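Local coordinates for MGS-M5 (Unidentified, PDB 4Q3N), which probably catalyses the NAD-dependent interconversion of L-lactate and pyruvate, as a lactate dehydrogenase of the lactate/malate dehydrogenase family, at residues 13-18 with 230-235; 22-26 with 56-61; 100-105 with 129-134; 113-119 with 140-144; 265-271 with 301-306. All blocks are in the same frame, centred on the assembly; numbering follows the deposited sequence. Where two conformers were deposited one is given.

Contact 1: 13-18 with 230-235; sequences FVGMSY and TYYGIG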
# COMPACT_ATOMS: atom_id res chain seq x y z
N PHE A 13 18.24 -7.03 17.09
CA PHE A 13 17.82 -6.03 16.13
C PHE A 13 17.53 -6.62 14.75
O PHE A 13 16.72 -6.06 14.04
CB PHE A 13 18.86 -4.91 16.02
CG PHE A 13 18.95 -4.11 17.29
CD1 PHE A 13 17.94 -3.23 17.64
CD2 PHE A 13 19.98 -4.31 18.18
CE1 PHE A 13 17.99 -2.51 18.83
CE2 PHE A 13 20.04 -3.59 19.38
CZ PHE A 13 19.02 -2.71 19.70
N VAL A 14 18.14 -7.73 14.37
CA VAL A 14 17.74 -8.33 13.07
C VAL A 14 16.30 -8.84 13.10
O VAL A 14 15.47 -8.46 12.26
CB VAL A 14 18.72 -9.47 12.66
CG1 VAL A 14 18.19 -10.21 11.45
CG2 VAL A 14 20.14 -8.91 12.36
N GLY A 15 15.96 -9.64 14.10
CA GLY A 15 14.61 -10.20 14.16
C GLY A 15 13.57 -9.09 14.31
O GLY A 15 12.47 -9.16 13.72
N MET A 16 13.90 -8.07 15.10
CA MET A 16 12.88 -7.07 15.41
C MET A 16 12.76 -6.02 14.26
O MET A 16 11.69 -5.48 14.06
CB MET A 16 13.14 -6.36 16.75
CG MET A 16 12.90 -7.31 17.96
SD MET A 16 11.25 -8.04 17.94
CE MET A 16 10.13 -6.61 17.73
N SER A 17 13.84 -5.73 13.56
CA SER A 17 13.75 -4.84 12.40
C SER A 17 12.88 -5.53 11.34
O SER A 17 12.00 -4.94 10.73
CB SER A 17 15.15 -4.54 11.88
OG SER A 17 15.81 -3.67 12.80
N TYR A 18 13.09 -6.83 11.19
CA TYR A 18 12.24 -7.63 10.32
C TYR A 18 10.76 -7.56 10.76
O TYR A 18 9.86 -7.23 9.94
CB TYR A 18 12.74 -9.09 10.35
CG TYR A 18 11.76 -10.10 9.74
CD1 TYR A 18 11.27 -9.96 8.44
CD2 TYR A 18 11.36 -11.21 10.47
CE1 TYR A 18 10.36 -10.94 7.88
CE2 TYR A 18 10.49 -12.20 9.93
CZ TYR A 18 10.01 -12.05 8.62
OH TYR A 18 9.16 -13.01 8.10
N THR A 230 24.52 -3.93 11.71
CA THR A 230 23.65 -3.65 10.57
C THR A 230 22.35 -4.45 10.75
O THR A 230 22.38 -5.60 11.18
CB THR A 230 24.38 -3.98 9.24
OG1 THR A 230 23.46 -3.93 8.15
CG2 THR A 230 25.02 -5.33 9.29
N TYR A 231 21.19 -3.84 10.46
CA TYR A 231 19.93 -4.56 10.63
C TYR A 231 18.75 -4.02 9.82
O TYR A 231 17.84 -4.77 9.55
CB TYR A 231 19.51 -4.62 12.12
CG TYR A 231 19.75 -3.36 12.94
CD1 TYR A 231 18.80 -2.35 13.02
CD2 TYR A 231 20.96 -3.21 13.69
CE1 TYR A 231 19.03 -1.20 13.84
CE2 TYR A 231 21.22 -2.07 14.42
CZ TYR A 231 20.25 -1.08 14.50
OH TYR A 231 20.52 0.02 15.26
N TYR A 232 18.75 -2.74 9.43
CA TYR A 232 17.61 -2.28 8.63
C TYR A 232 17.59 -2.95 7.25
O TYR A 232 16.53 -3.39 6.73
CB TYR A 232 17.63 -0.74 8.51
CG TYR A 232 17.36 -0.05 9.85
CD1 TYR A 232 16.31 -0.47 10.66
CD2 TYR A 232 18.16 1.00 10.29
CE1 TYR A 232 16.06 0.14 11.88
CE2 TYR A 232 17.92 1.63 11.51
CZ TYR A 232 16.87 1.18 12.30
OH TYR A 232 16.65 1.76 13.53
N GLY A 233 18.75 -3.05 6.63
CA GLY A 233 18.85 -3.71 5.33
C GLY A 233 18.34 -5.15 5.34
O GLY A 233 17.44 -5.50 4.57
N ILE A 234 18.88 -5.99 6.22
CA ILE A 234 18.45 -7.40 6.24
C ILE A 234 16.96 -7.49 6.61
O ILE A 234 16.23 -8.34 6.11
CB ILE A 234 19.32 -8.23 7.21
CG1 ILE A 234 18.98 -9.72 7.13
CG2 ILE A 234 19.19 -7.70 8.64
CD1 ILE A 234 19.21 -10.36 5.74
N GLY A 235 16.51 -6.58 7.47
CA GLY A 235 15.09 -6.62 7.83
C GLY A 235 14.19 -6.53 6.60
O GLY A 235 13.21 -7.28 6.48
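Phe13 sets its CB as a bump on one face of the Tyr231 ring, 3.7 Å from the ring centroid and 20° off the normal, a CH-pi contact shifted toward the rim. Tyr231 CG stands between its backbone N and carbonyl carbon (chi1 39°), which brings the ring against that CB. Beyond it the two rings run side by side in the same direction, their planes at 26°, yet slid so far apart that they barely overlap. Ser17 fills the next hollow: its OG lies 3.3 Å from Tyr231 CD1, and its CB rests on Tyr231 O. A small hydroxyl suits this place because it can turn back and donate to Phe13 O (2.8 Å), whose other donor, Ser17 N, comes from the opposite face of that carbonyl. Segment 13-18 opens the helix after the first strand of the Rossmann fold and holds Gly15, probably the last glycine of a GxGxxG dinucleotide-binding pattern. Nearby, Ile234 CG2 fits the notch of Val14, 3.9 Å from CG1 and 4.0 Å from CG2. At the far end Gly235 brings its CA within 3.9 Å of Tyr18 CA; a CB would come tightly close to Ser17 C and Tyr18 N, which suits glycine. With an alanine at Tyr231, Phe13 CB would probably lose the ring face it rests on, and Ser17 its aromatic neighbour. Tyr231 occupies the N-cap position just before helix 232-246, and its N donates to Asp47 of the second subunit.

Contact 2: 22-26 with 56-61; sequences MVNQG and PRKMSI. With ACT (acetate ion), chain G; ACT (acetate ion), chain F.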
# COMPACT_ATOMS: atom_id res chain seq x y z
N MET A 22 7.63 -5.70 8.75
CA MET A 22 6.38 -6.42 8.41
C MET A 22 5.14 -5.72 8.91
O MET A 22 4.13 -5.67 8.20
CB MET A 22 6.38 -7.85 8.97
CG MET A 22 7.26 -8.77 8.07
SD MET A 22 6.77 -10.47 8.25
CE MET A 22 7.27 -10.70 9.93
N VAL A 23 5.20 -5.20 10.14
CA VAL A 23 4.09 -4.43 10.69
C VAL A 23 3.82 -3.19 9.83
O VAL A 23 2.66 -2.86 9.54
CB VAL A 23 4.36 -4.01 12.13
CG1 VAL A 23 3.27 -3.03 12.64
CG2 VAL A 23 4.41 -5.25 13.02
N ASN A 24 4.86 -2.47 9.44
CA ASN A 24 4.64 -1.28 8.63
C ASN A 24 4.21 -1.57 7.19
O ASN A 24 3.60 -0.72 6.57
CB ASN A 24 5.90 -0.46 8.64
CG ASN A 24 6.02 0.33 9.95
OD1 ASN A 24 5.39 1.38 10.07
ND2 ASN A 24 6.77 -0.19 10.95
N GLN A 25 4.61 -2.72 6.65
CA GLN A 25 4.20 -3.12 5.31
C GLN A 25 2.89 -3.92 5.35
O GLN A 25 2.34 -4.19 4.31
CB GLN A 25 5.30 -3.95 4.60
CG GLN A 25 6.57 -3.13 4.30
CD GLN A 25 7.47 -3.85 3.30
OE1 GLN A 25 6.96 -4.55 2.40
NE2 GLN A 25 8.81 -3.73 3.46
N GLY A 26 2.42 -4.33 6.53
CA GLY A 26 1.26 -5.25 6.58
C GLY A 26 1.47 -6.58 5.84
O GLY A 26 0.59 -7.08 5.14
N PRO A 56 -1.11 -0.16 8.72
CA PRO A 56 -1.99 -0.37 7.54
C PRO A 56 -2.83 -1.64 7.62
O PRO A 56 -3.76 -1.79 6.85
CB PRO A 56 -0.99 -0.50 6.36
CG PRO A 56 0.25 -1.14 7.03
CD PRO A 56 0.30 -0.44 8.42
N ARG A 57 -2.52 -2.53 8.54
CA ARG A 57 -3.18 -3.83 8.57
C ARG A 57 -3.52 -4.29 9.97
O ARG A 57 -2.72 -4.08 10.89
CB ARG A 57 -2.29 -4.92 7.94
CG ARG A 57 -3.06 -6.25 7.68
CD ARG A 57 -2.16 -7.32 7.02
NE ARG A 57 -2.88 -8.58 6.81
CZ ARG A 57 -2.47 -9.55 5.97
NH1 ARG A 57 -1.34 -9.38 5.29
NH2 ARG A 57 -3.17 -10.66 5.80
N LYS A 58 -4.70 -4.91 10.14
CA LYS A 58 -5.05 -5.52 11.42
C LYS A 58 -4.06 -6.68 11.61
O LYS A 58 -3.85 -7.47 10.69
CB LYS A 58 -6.50 -6.01 11.45
CG LYS A 58 -6.95 -6.80 12.75
CD LYS A 58 -6.59 -8.31 12.61
CE LYS A 58 -6.81 -9.18 13.83
NZ LYS A 58 -8.23 -9.40 14.04
N MET A 59 -3.45 -6.77 12.80
CA MET A 59 -2.56 -7.89 13.08
C MET A 59 -2.75 -8.42 14.46
O MET A 59 -3.23 -7.72 15.33
CB MET A 59 -1.07 -7.47 12.92
CG MET A 59 -0.74 -7.07 11.49
SD MET A 59 0.98 -6.55 11.30
CE MET A 59 1.86 -8.09 11.64
N SER A 60 -2.34 -9.67 14.65
CA SER A 60 -2.25 -10.30 15.95
C SER A 60 -0.77 -10.50 16.26
O SER A 60 -0.06 -11.20 15.52
CB SER A 60 -2.96 -11.65 15.97
OG SER A 60 -4.35 -11.49 16.13
N ILE A 61 -0.27 -9.88 17.32
CA ILE A 61 1.15 -10.01 17.66
C ILE A 61 1.33 -10.39 19.13
O ILE A 61 0.71 -9.77 20.01
CB ILE A 61 1.92 -8.67 17.42
CG1 ILE A 61 1.68 -8.15 15.99
CG2 ILE A 61 3.47 -8.86 17.75
CD1 ILE A 61 2.44 -6.81 15.75
C ACT G . -1.15 -12.19 3.01
O ACT G . -1.49 -10.99 2.82
OXT ACT G . -1.54 -12.75 4.07
CH3 ACT G . -0.31 -12.91 2.00
C ACT F . -9.09 -7.44 16.89
O ACT F . -8.67 -6.97 18.00
OXT ACT F . -9.79 -8.50 16.86
CH3 ACT F . -8.74 -6.77 15.59
O HOH W 1 -0.19 -2.86 10.26
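The flat guanidinium of Arg57 is held at its edge, where Gly26 O and an acetate ion, probably from the crystallisation liquor, both lie near its plane. Arg57 NH1 serves the two at once, donating to Gly26 O at 3.0 Å and to acetate O at 3.0 Å, while Arg57 NH2 reaches the acetate OXT at 3.2 Å. On the acceptor side the bond to the peptide is less regular, since NH1 stands 40° above the carbonyl plane of Gly26. An extended chain with CG anti to the backbone N (chi1 -168°) lays the arginine's methylenes past Gly26 and carries its charge to the carbonyl. The puckered Pro56 ring lies against the helix end: its CG, 3.4 Å from Asn24 O, and its CD pack against the carbonyl oxygens of Asn24 and Val23. A water links the backbones, giving a proton to Val23 O and taking one from Arg57 N. Deeper in, Val23 CG2 meets Ile61 CD1 at 3.7 Å, and Met59 SD lies 3.8 Å from Val23 CA, its thioether against the Val23 backbone. At Gly26, with a phi of 58°, a side chain would run into Arg57 CB. This glycine is the C-prime residue of a Schellman motif, with Thr27 N to Met22 O and a weak Gly26 N to Val23 O bond, ending helix 13-25 of the Rossmann domain.

Contact 3: 100-105 with 129-134; sequences IKTVVK and VAWKES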
# COMPACT_ATOMS: atom_id res chain seq x y z
N ILE A 100 21.53 -23.42 16.53
CA ILE A 100 20.58 -23.67 15.43
C ILE A 100 19.96 -25.06 15.59
O ILE A 100 18.76 -25.23 15.47
CB ILE A 100 21.29 -23.54 14.07
CG1 ILE A 100 21.79 -22.10 13.89
CG2 ILE A 100 20.41 -23.94 12.93
CD1 ILE A 100 20.66 -21.05 13.82
N LYS A 101 20.80 -26.05 15.87
CA LYS A 101 20.30 -27.40 16.07
C LYS A 101 19.24 -27.40 17.14
O LYS A 101 18.18 -27.94 16.96
CB LYS A 101 21.45 -28.34 16.46
CG LYS A 101 20.99 -29.73 16.82
CD LYS A 101 22.17 -30.66 17.09
CE LYS A 101 21.69 -32.04 17.48
NZ LYS A 101 22.89 -32.93 17.68
N THR A 102 19.54 -26.83 18.30
CA THR A 102 18.57 -26.79 19.39
C THR A 102 17.28 -26.05 19.01
O THR A 102 16.21 -26.51 19.31
CB THR A 102 19.19 -26.15 20.60
OG1 THR A 102 20.27 -26.99 21.02
CG2 THR A 102 18.19 -26.01 21.76
N VAL A 103 17.39 -24.90 18.36
CA VAL A 103 16.21 -24.17 17.92
C VAL A 103 15.36 -25.04 16.99
O VAL A 103 14.15 -25.16 17.14
CB VAL A 103 16.59 -22.88 17.20
CG1 VAL A 103 15.34 -22.29 16.46
CG2 VAL A 103 17.14 -21.89 18.21
N VAL A 104 16.02 -25.66 16.03
CA VAL A 104 15.31 -26.41 15.03
C VAL A 104 14.63 -27.64 15.63
O VAL A 104 13.46 -27.90 15.31
CB VAL A 104 16.28 -26.74 13.91
CG1 VAL A 104 15.74 -27.87 13.05
CG2 VAL A 104 16.50 -25.45 13.10
N LYS A 105 15.30 -28.34 16.55
CA LYS A 105 14.66 -29.47 17.23
C LYS A 105 13.43 -29.03 18.00
O LYS A 105 12.40 -29.69 17.99
CB LYS A 105 15.63 -30.16 18.21
CG LYS A 105 16.84 -30.83 17.54
CD LYS A 105 16.53 -31.57 16.23
CE LYS A 105 17.56 -32.67 15.96
NZ LYS A 105 17.52 -33.24 14.59
N VAL A 129 22.85 -26.45 8.25
CA VAL A 129 22.69 -27.10 9.54
C VAL A 129 21.20 -27.24 9.85
O VAL A 129 20.73 -28.31 10.22
CB VAL A 129 23.40 -26.35 10.66
CG1 VAL A 129 22.98 -26.89 12.07
CG2 VAL A 129 24.95 -26.51 10.46
N ALA A 130 20.46 -26.15 9.68
CA ALA A 130 19.03 -26.17 9.95
C ALA A 130 18.35 -27.20 9.04
O ALA A 130 17.46 -27.94 9.47
CB ALA A 130 18.42 -24.78 9.75
N TRP A 131 18.80 -27.27 7.80
CA TRP A 131 18.19 -28.23 6.87
C TRP A 131 18.37 -29.66 7.39
O TRP A 131 17.40 -30.43 7.55
CB TRP A 131 18.77 -28.07 5.45
CG TRP A 131 18.43 -29.26 4.58
CD1 TRP A 131 17.17 -29.77 4.35
CD2 TRP A 131 19.34 -30.08 3.83
NE1 TRP A 131 17.25 -30.86 3.51
CE2 TRP A 131 18.57 -31.09 3.20
CE3 TRP A 131 20.73 -30.08 3.65
CZ2 TRP A 131 19.15 -32.09 2.40
CZ3 TRP A 131 21.29 -31.06 2.85
CH2 TRP A 131 20.50 -32.06 2.23
N LYS A 132 19.62 -30.02 7.71
CA LYS A 132 19.92 -31.35 8.20
C LYS A 132 19.21 -31.67 9.50
O LYS A 132 18.73 -32.76 9.69
CB LYS A 132 21.44 -31.52 8.38
CG LYS A 132 22.20 -31.46 7.07
CD LYS A 132 21.60 -32.45 6.09
CE LYS A 132 22.48 -33.66 5.93
NZ LYS A 132 23.54 -33.39 4.93
N GLU A 133 19.15 -30.72 10.42
CA GLU A 133 18.60 -31.06 11.73
C GLU A 133 17.08 -31.09 11.68
O GLU A 133 16.42 -31.67 12.55
CB GLU A 133 19.09 -30.09 12.79
CG GLU A 133 20.63 -30.07 12.97
CD GLU A 133 21.14 -31.39 13.58
OE1 GLU A 133 20.33 -32.13 14.16
OE2 GLU A 133 22.35 -31.68 13.47
N SER A 134 16.50 -30.44 10.67
CA SER A 134 15.06 -30.33 10.63
C SER A 134 14.40 -31.59 10.10
O SER A 134 13.26 -31.87 10.47
CB SER A 134 14.62 -29.13 9.77
OG SER A 134 14.81 -29.42 8.39
O HOH W 2 23.67 -33.24 14.96
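Lys105 NZ grips Glu133 twice, donating to its backbone O at 2.8 Å and forming a salt bridge with OE1 at 3.1 Å. The backbone oxygen is met in its carbonyl plane, on a lone pair, whereas OE1 is approached nearly end-on. Lys101 crosses the same side chain obliquely, its extended methylenes lying against the carboxylate with CG 3.6 Å from Glu133 CD. Its own NZ stops beyond salt-bridge range and is joined to Glu133 OE2 through a water. A bend at chi2 (-68°) folds the Glu133 carboxylate back between the two lysines, and Tyr314 OH is a further partner of OE2. Beneath these charged groups the axes of segments 100-105 and 129-134 approach to 8.9 Å and cross at -43°. Small Ala130 permits that closeness: its CB takes Ile100 CG2 at 3.8 Å and Val104 CG2 at 3.9 Å. Val104 pushes its other methyl, CG1, to 3.5 Å from Ser134 CA. Ala130 and Ser134 rest in turn on strand 115-118, and Ile100 and Val104 on strand 74-77, so both helices cover one face of the Rossmann sheet. Glu133 O lies in the last turn of helix 123-134, so the ammonium of Lys105 probably offsets both the negative helix end and the carboxylate.

Contact 4: 113-119 with 140-144; sequences NGILLVA and RVIGS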
# COMPACT_ATOMS: atom_id res chain seq x y z
N ASN A 113 5.24 -27.72 10.28
CA ASN A 113 5.54 -28.32 8.99
C ASN A 113 5.51 -27.26 7.93
O ASN A 113 5.01 -27.49 6.84
CB ASN A 113 4.53 -29.45 8.65
CG ASN A 113 5.02 -30.34 7.49
OD1 ASN A 113 6.20 -30.32 7.14
ND2 ASN A 113 4.11 -31.11 6.89
N GLY A 114 6.06 -26.08 8.26
CA GLY A 114 6.07 -24.98 7.31
C GLY A 114 7.47 -24.83 6.74
O GLY A 114 8.22 -25.80 6.61
N ILE A 115 7.82 -23.60 6.42
CA ILE A 115 9.11 -23.28 5.83
C ILE A 115 10.06 -22.66 6.87
O ILE A 115 9.61 -21.87 7.71
CB ILE A 115 8.88 -22.30 4.65
CG1 ILE A 115 8.08 -23.05 3.55
CG2 ILE A 115 10.17 -21.66 4.13
CD1 ILE A 115 7.52 -22.03 2.55
N LEU A 116 11.35 -23.01 6.83
CA LEU A 116 12.37 -22.37 7.69
C LEU A 116 13.18 -21.40 6.89
O LEU A 116 13.68 -21.74 5.79
CB LEU A 116 13.35 -23.41 8.32
CG LEU A 116 12.74 -24.45 9.26
CD1 LEU A 116 13.81 -25.48 9.71
CD2 LEU A 116 12.10 -23.78 10.50
N LEU A 117 13.35 -20.21 7.44
CA LEU A 117 14.19 -19.16 6.87
C LEU A 117 15.27 -18.75 7.87
O LEU A 117 14.95 -18.19 8.92
CB LEU A 117 13.35 -17.93 6.51
CG LEU A 117 14.07 -16.66 6.07
CD1 LEU A 117 15.08 -16.96 4.95
CD2 LEU A 117 13.02 -15.58 5.57
N VAL A 118 16.53 -19.03 7.57
CA VAL A 118 17.61 -18.77 8.54
C VAL A 118 18.26 -17.44 8.19
O VAL A 118 18.61 -17.22 7.04
CB VAL A 118 18.65 -19.92 8.50
CG1 VAL A 118 19.83 -19.59 9.45
CG2 VAL A 118 18.00 -21.21 8.92
N ALA A 119 18.36 -16.51 9.15
CA ALA A 119 19.06 -15.25 8.87
C ALA A 119 20.34 -15.15 9.72
O ALA A 119 21.18 -14.30 9.47
CB ALA A 119 18.16 -14.02 9.15
N ARG A 140 12.08 -26.51 1.48
CA ARG A 140 11.35 -25.88 2.60
C ARG A 140 12.29 -25.26 3.62
O ARG A 140 11.85 -24.81 4.69
CB ARG A 140 10.50 -26.92 3.33
CG ARG A 140 9.73 -27.84 2.39
CD ARG A 140 8.38 -27.22 1.98
NE ARG A 140 7.45 -27.12 3.11
CZ ARG A 140 6.31 -26.43 3.06
NH1 ARG A 140 5.95 -25.83 1.92
NH2 ARG A 140 5.50 -26.38 4.12
N VAL A 141 13.58 -25.31 3.35
CA VAL A 141 14.54 -24.64 4.27
C VAL A 141 15.46 -23.77 3.47
O VAL A 141 16.12 -24.25 2.55
CB VAL A 141 15.39 -25.67 5.08
CG1 VAL A 141 16.44 -24.93 5.98
CG2 VAL A 141 14.49 -26.57 5.90
N ILE A 142 15.48 -22.48 3.78
CA ILE A 142 16.32 -21.56 3.06
C ILE A 142 17.04 -20.63 4.01
O ILE A 142 16.68 -20.51 5.20
CB ILE A 142 15.46 -20.69 2.05
CG1 ILE A 142 14.36 -19.94 2.79
CG2 ILE A 142 14.86 -21.60 1.00
CD1 ILE A 142 13.56 -18.96 1.90
N GLY A 143 18.03 -19.93 3.48
CA GLY A 143 18.66 -18.85 4.24
C GLY A 143 18.53 -17.54 3.46
O GLY A 143 18.26 -17.55 2.27
N SER A 144 18.77 -16.41 4.12
CA SER A 144 18.64 -15.13 3.43
C SER A 144 19.79 -14.89 2.42
O SER A 144 19.65 -14.03 1.53
CB SER A 144 18.57 -13.98 4.44
OG SER A 144 19.64 -14.01 5.36
O HOH W 3 7.85 -28.31 5.65
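Leu116 and Val141 pair as neighbours on the parallel strands that close a beta-alpha-beta crossover, strand 115-118 to helix 123-134 to strand 141-143, at one end of the six-stranded Rossmann sheet. The segments cross at only 20°, and the hydrogen bonds alternate as parallel strands require. Leu116 N and Val118 N donate to Arg140 O and Ile142 O, while Ile142 N returns a bond of 2.8 Å to Leu116 O and Ser144 N one of 3.0 Å to Val118 O. Branched aliphatics suit both faces. Leu116 and Val141 lie side by side, CD1 to CG2 4.0 Å, on the face covered by helix 123-134, where Val118 meets Ala130. On the other face Leu117 CD1 touches Ile142 CG1 at 3.8 Å, and Leu117 goes on to Leu238 and Ile241 of helix 232-246. Ile142 CG1, placed between its backbone N and carbonyl carbon (chi1 57°), leans toward the neighbouring strand. Gly143 gives its CA to Val118 O at 3.2 Å, the closest of the backbone C-H contacts. At the start of the strands Arg140 bends back over segment 113-119. Ile115 CG1 sits 3.8 Å above the centre of its guanidinium face, apolar carbon against a flat cation. NH1 is taken by Asp280 O, and NE donates to a water that is 2.7 Å from Gly114 O. At the guanidinium edge, NH2 donates to Asn113 O over 3.0 Å.

Contact 5: 265-271 with 301-306; sequences CEDQVYI and SANILR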
# COMPACT_ATOMS: atom_id res chain seq x y z
N CYS A 265 29.43 -26.46 -9.04
CA CYS A 265 30.14 -26.44 -7.78
C CYS A 265 29.63 -27.56 -6.85
O CYS A 265 28.70 -28.27 -7.22
CB CYS A 265 29.99 -25.09 -7.11
SG CYS A 265 28.29 -24.69 -6.69
N GLU A 266 30.25 -27.69 -5.67
CA GLU A 266 29.85 -28.66 -4.64
C GLU A 266 28.33 -28.80 -4.57
O GLU A 266 27.62 -27.79 -4.51
CB GLU A 266 30.39 -28.22 -3.27
CG GLU A 266 30.56 -29.34 -2.27
CD GLU A 266 31.78 -30.23 -2.58
OE1 GLU A 266 32.93 -29.84 -2.29
OE2 GLU A 266 31.57 -31.32 -3.14
N ASP A 267 27.85 -30.03 -4.57
CA ASP A 267 26.41 -30.28 -4.50
C ASP A 267 25.89 -30.08 -3.08
O ASP A 267 24.80 -29.54 -2.88
CB ASP A 267 26.11 -31.69 -4.99
CG ASP A 267 26.23 -31.82 -6.50
OD1 ASP A 267 26.56 -30.81 -7.17
OD2 ASP A 267 25.98 -32.92 -7.02
N GLN A 268 26.66 -30.53 -2.09
CA GLN A 268 26.16 -30.53 -0.71
C GLN A 268 26.61 -29.28 0.08
O GLN A 268 27.37 -29.38 1.06
CB GLN A 268 26.58 -31.82 -0.02
CG GLN A 268 25.81 -33.02 -0.56
CD GLN A 268 24.38 -33.05 -0.02
OE1 GLN A 268 23.42 -33.07 -0.79
NE2 GLN A 268 24.24 -33.07 1.32
N VAL A 269 26.16 -28.13 -0.39
CA VAL A 269 26.28 -26.86 0.31
C VAL A 269 25.06 -26.03 0.07
O VAL A 269 24.44 -26.12 -1.00
CB VAL A 269 27.47 -26.00 -0.16
CG1 VAL A 269 28.79 -26.61 0.26
CG2 VAL A 269 27.44 -25.80 -1.68
N TYR A 270 24.72 -25.21 1.06
CA TYR A 270 23.76 -24.14 0.86
C TYR A 270 24.61 -22.99 0.42
O TYR A 270 25.72 -22.78 0.97
CB TYR A 270 22.99 -23.81 2.13
CG TYR A 270 21.63 -24.49 2.20
CD1 TYR A 270 21.54 -25.86 2.47
CD2 TYR A 270 20.45 -23.76 2.01
CE1 TYR A 270 20.29 -26.50 2.56
CE2 TYR A 270 19.19 -24.38 2.12
CZ TYR A 270 19.13 -25.75 2.38
OH TYR A 270 17.91 -26.38 2.47
N ILE A 271 24.14 -22.26 -0.59
CA ILE A 271 24.93 -21.16 -1.15
C ILE A 271 24.00 -20.17 -1.87
O ILE A 271 22.90 -20.54 -2.25
CB ILE A 271 26.03 -21.75 -2.10
CG1 ILE A 271 27.10 -20.71 -2.47
CG2 ILE A 271 25.38 -22.44 -3.30
CD1 ILE A 271 28.29 -21.38 -3.22
N SER A 301 33.83 -20.33 -3.65
CA SER A 301 32.91 -20.00 -2.59
C SER A 301 32.30 -21.30 -2.02
O SER A 301 32.19 -21.48 -0.81
CB SER A 301 31.86 -19.07 -3.19
OG SER A 301 31.34 -18.22 -2.23
N ALA A 302 31.89 -22.20 -2.90
CA ALA A 302 31.31 -23.47 -2.47
C ALA A 302 32.34 -24.33 -1.73
O ALA A 302 32.02 -25.05 -0.77
CB ALA A 302 30.76 -24.24 -3.66
N ASN A 303 33.58 -24.30 -2.19
CA ASN A 303 34.63 -25.10 -1.54
C ASN A 303 34.88 -24.63 -0.12
O ASN A 303 35.09 -25.42 0.80
CB ASN A 303 35.90 -25.05 -2.37
CG ASN A 303 35.78 -25.90 -3.63
OD1 ASN A 303 34.92 -26.78 -3.71
ND2 ASN A 303 36.62 -25.63 -4.62
N ILE A 304 34.79 -23.32 0.06
CA ILE A 304 35.01 -22.68 1.36
C ILE A 304 33.92 -23.11 2.35
O ILE A 304 34.21 -23.48 3.48
CB ILE A 304 35.02 -21.12 1.19
CG1 ILE A 304 36.36 -20.71 0.55
CG2 ILE A 304 34.84 -20.41 2.55
CD1 ILE A 304 36.42 -19.22 0.14
N LEU A 305 32.67 -23.10 1.90
CA LEU A 305 31.55 -23.52 2.73
C LEU A 305 31.58 -25.00 3.00
O LEU A 305 31.33 -25.47 4.14
CB LEU A 305 30.22 -23.13 2.07
CG LEU A 305 29.99 -21.62 1.88
CD1 LEU A 305 28.81 -21.34 0.89
CD2 LEU A 305 29.71 -20.96 3.24
N ARG A 306 31.95 -25.78 1.99
CA ARG A 306 32.04 -27.21 2.22
C ARG A 306 33.14 -27.52 3.26
O ARG A 306 33.00 -28.43 4.10
CB ARG A 306 32.30 -27.96 0.90
CG ARG A 306 32.08 -29.47 1.01
CD ARG A 306 30.66 -29.75 1.54
NE ARG A 306 30.74 -30.33 2.87
CZ ARG A 306 29.75 -30.97 3.49
NH1 ARG A 306 28.56 -31.11 2.92
NH2 ARG A 306 29.98 -31.50 4.70
O HOH W 4 32.83 -26.51 -5.63
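Glu266 and Val269 bring the loop 265-269 against helix 301-306, their CA atoms nearest Ala302 and Arg306, one turn apart. Between them Gln268 is the centre of an inverse gamma turn, closed by a weak bond from Val269 N to Asp267 O, after which strand 270-278 begins. The turn presents Gln268 O to the helix, and Arg306 NH1 donates to it over 2.8 Å, in the carbonyl plane though 22° from the guanidinium's own. With CG anti to the backbone N (chi1 -167°) and two further bends, the arginine chain folds over the loop. Glu266 crosses it at about a right angle, OE1 3.4 Å from Arg306 CG, but the charged ends do not meet. Ala302 CB takes Cys265 CB at 3.6 Å and Ile271 CD1 at 3.8 Å, a close approach that its small methyl suits. Leu305 continues the apolar strip, CD1 meeting Ile271 CG1 at 3.8 Å. A water accepts from Glu266 N and donates to Asn303 OD1. Replacing Arg306 by leucine would probably leave Gln268 O without this donor, and the carboxylate of Asp310 and the chain-terminal carboxylate of Tyr314 without their positive mate. One guanidinium thus ties the loop before the strand to the C-terminal end of the chain.

How the contacts relate
Contacts 3 and 4 are layers of one unit, centres about 11 Å apart: Ser134 CB packs on Leu116 CD1 at 3.7 Å, joining the helix pair to the sheet. Contact 5 belongs to the C-terminal domain and meets contact 4 through Tyr270 OH, 2.8 Å from Val141 O, a probable hydrogen bond between the domains. Contact 1 also bridges the domains. It shares helix 13-25 with contact 2, about 16 Å away between centres, and both face the second subunit. Contacts 2 and 5 lie farthest apart, about 37 Å between centres. Gly15 in contact 1 marks the probable dinucleotide site; the sodium ion is held elsewhere, by Ile198, Met201 and Ile204.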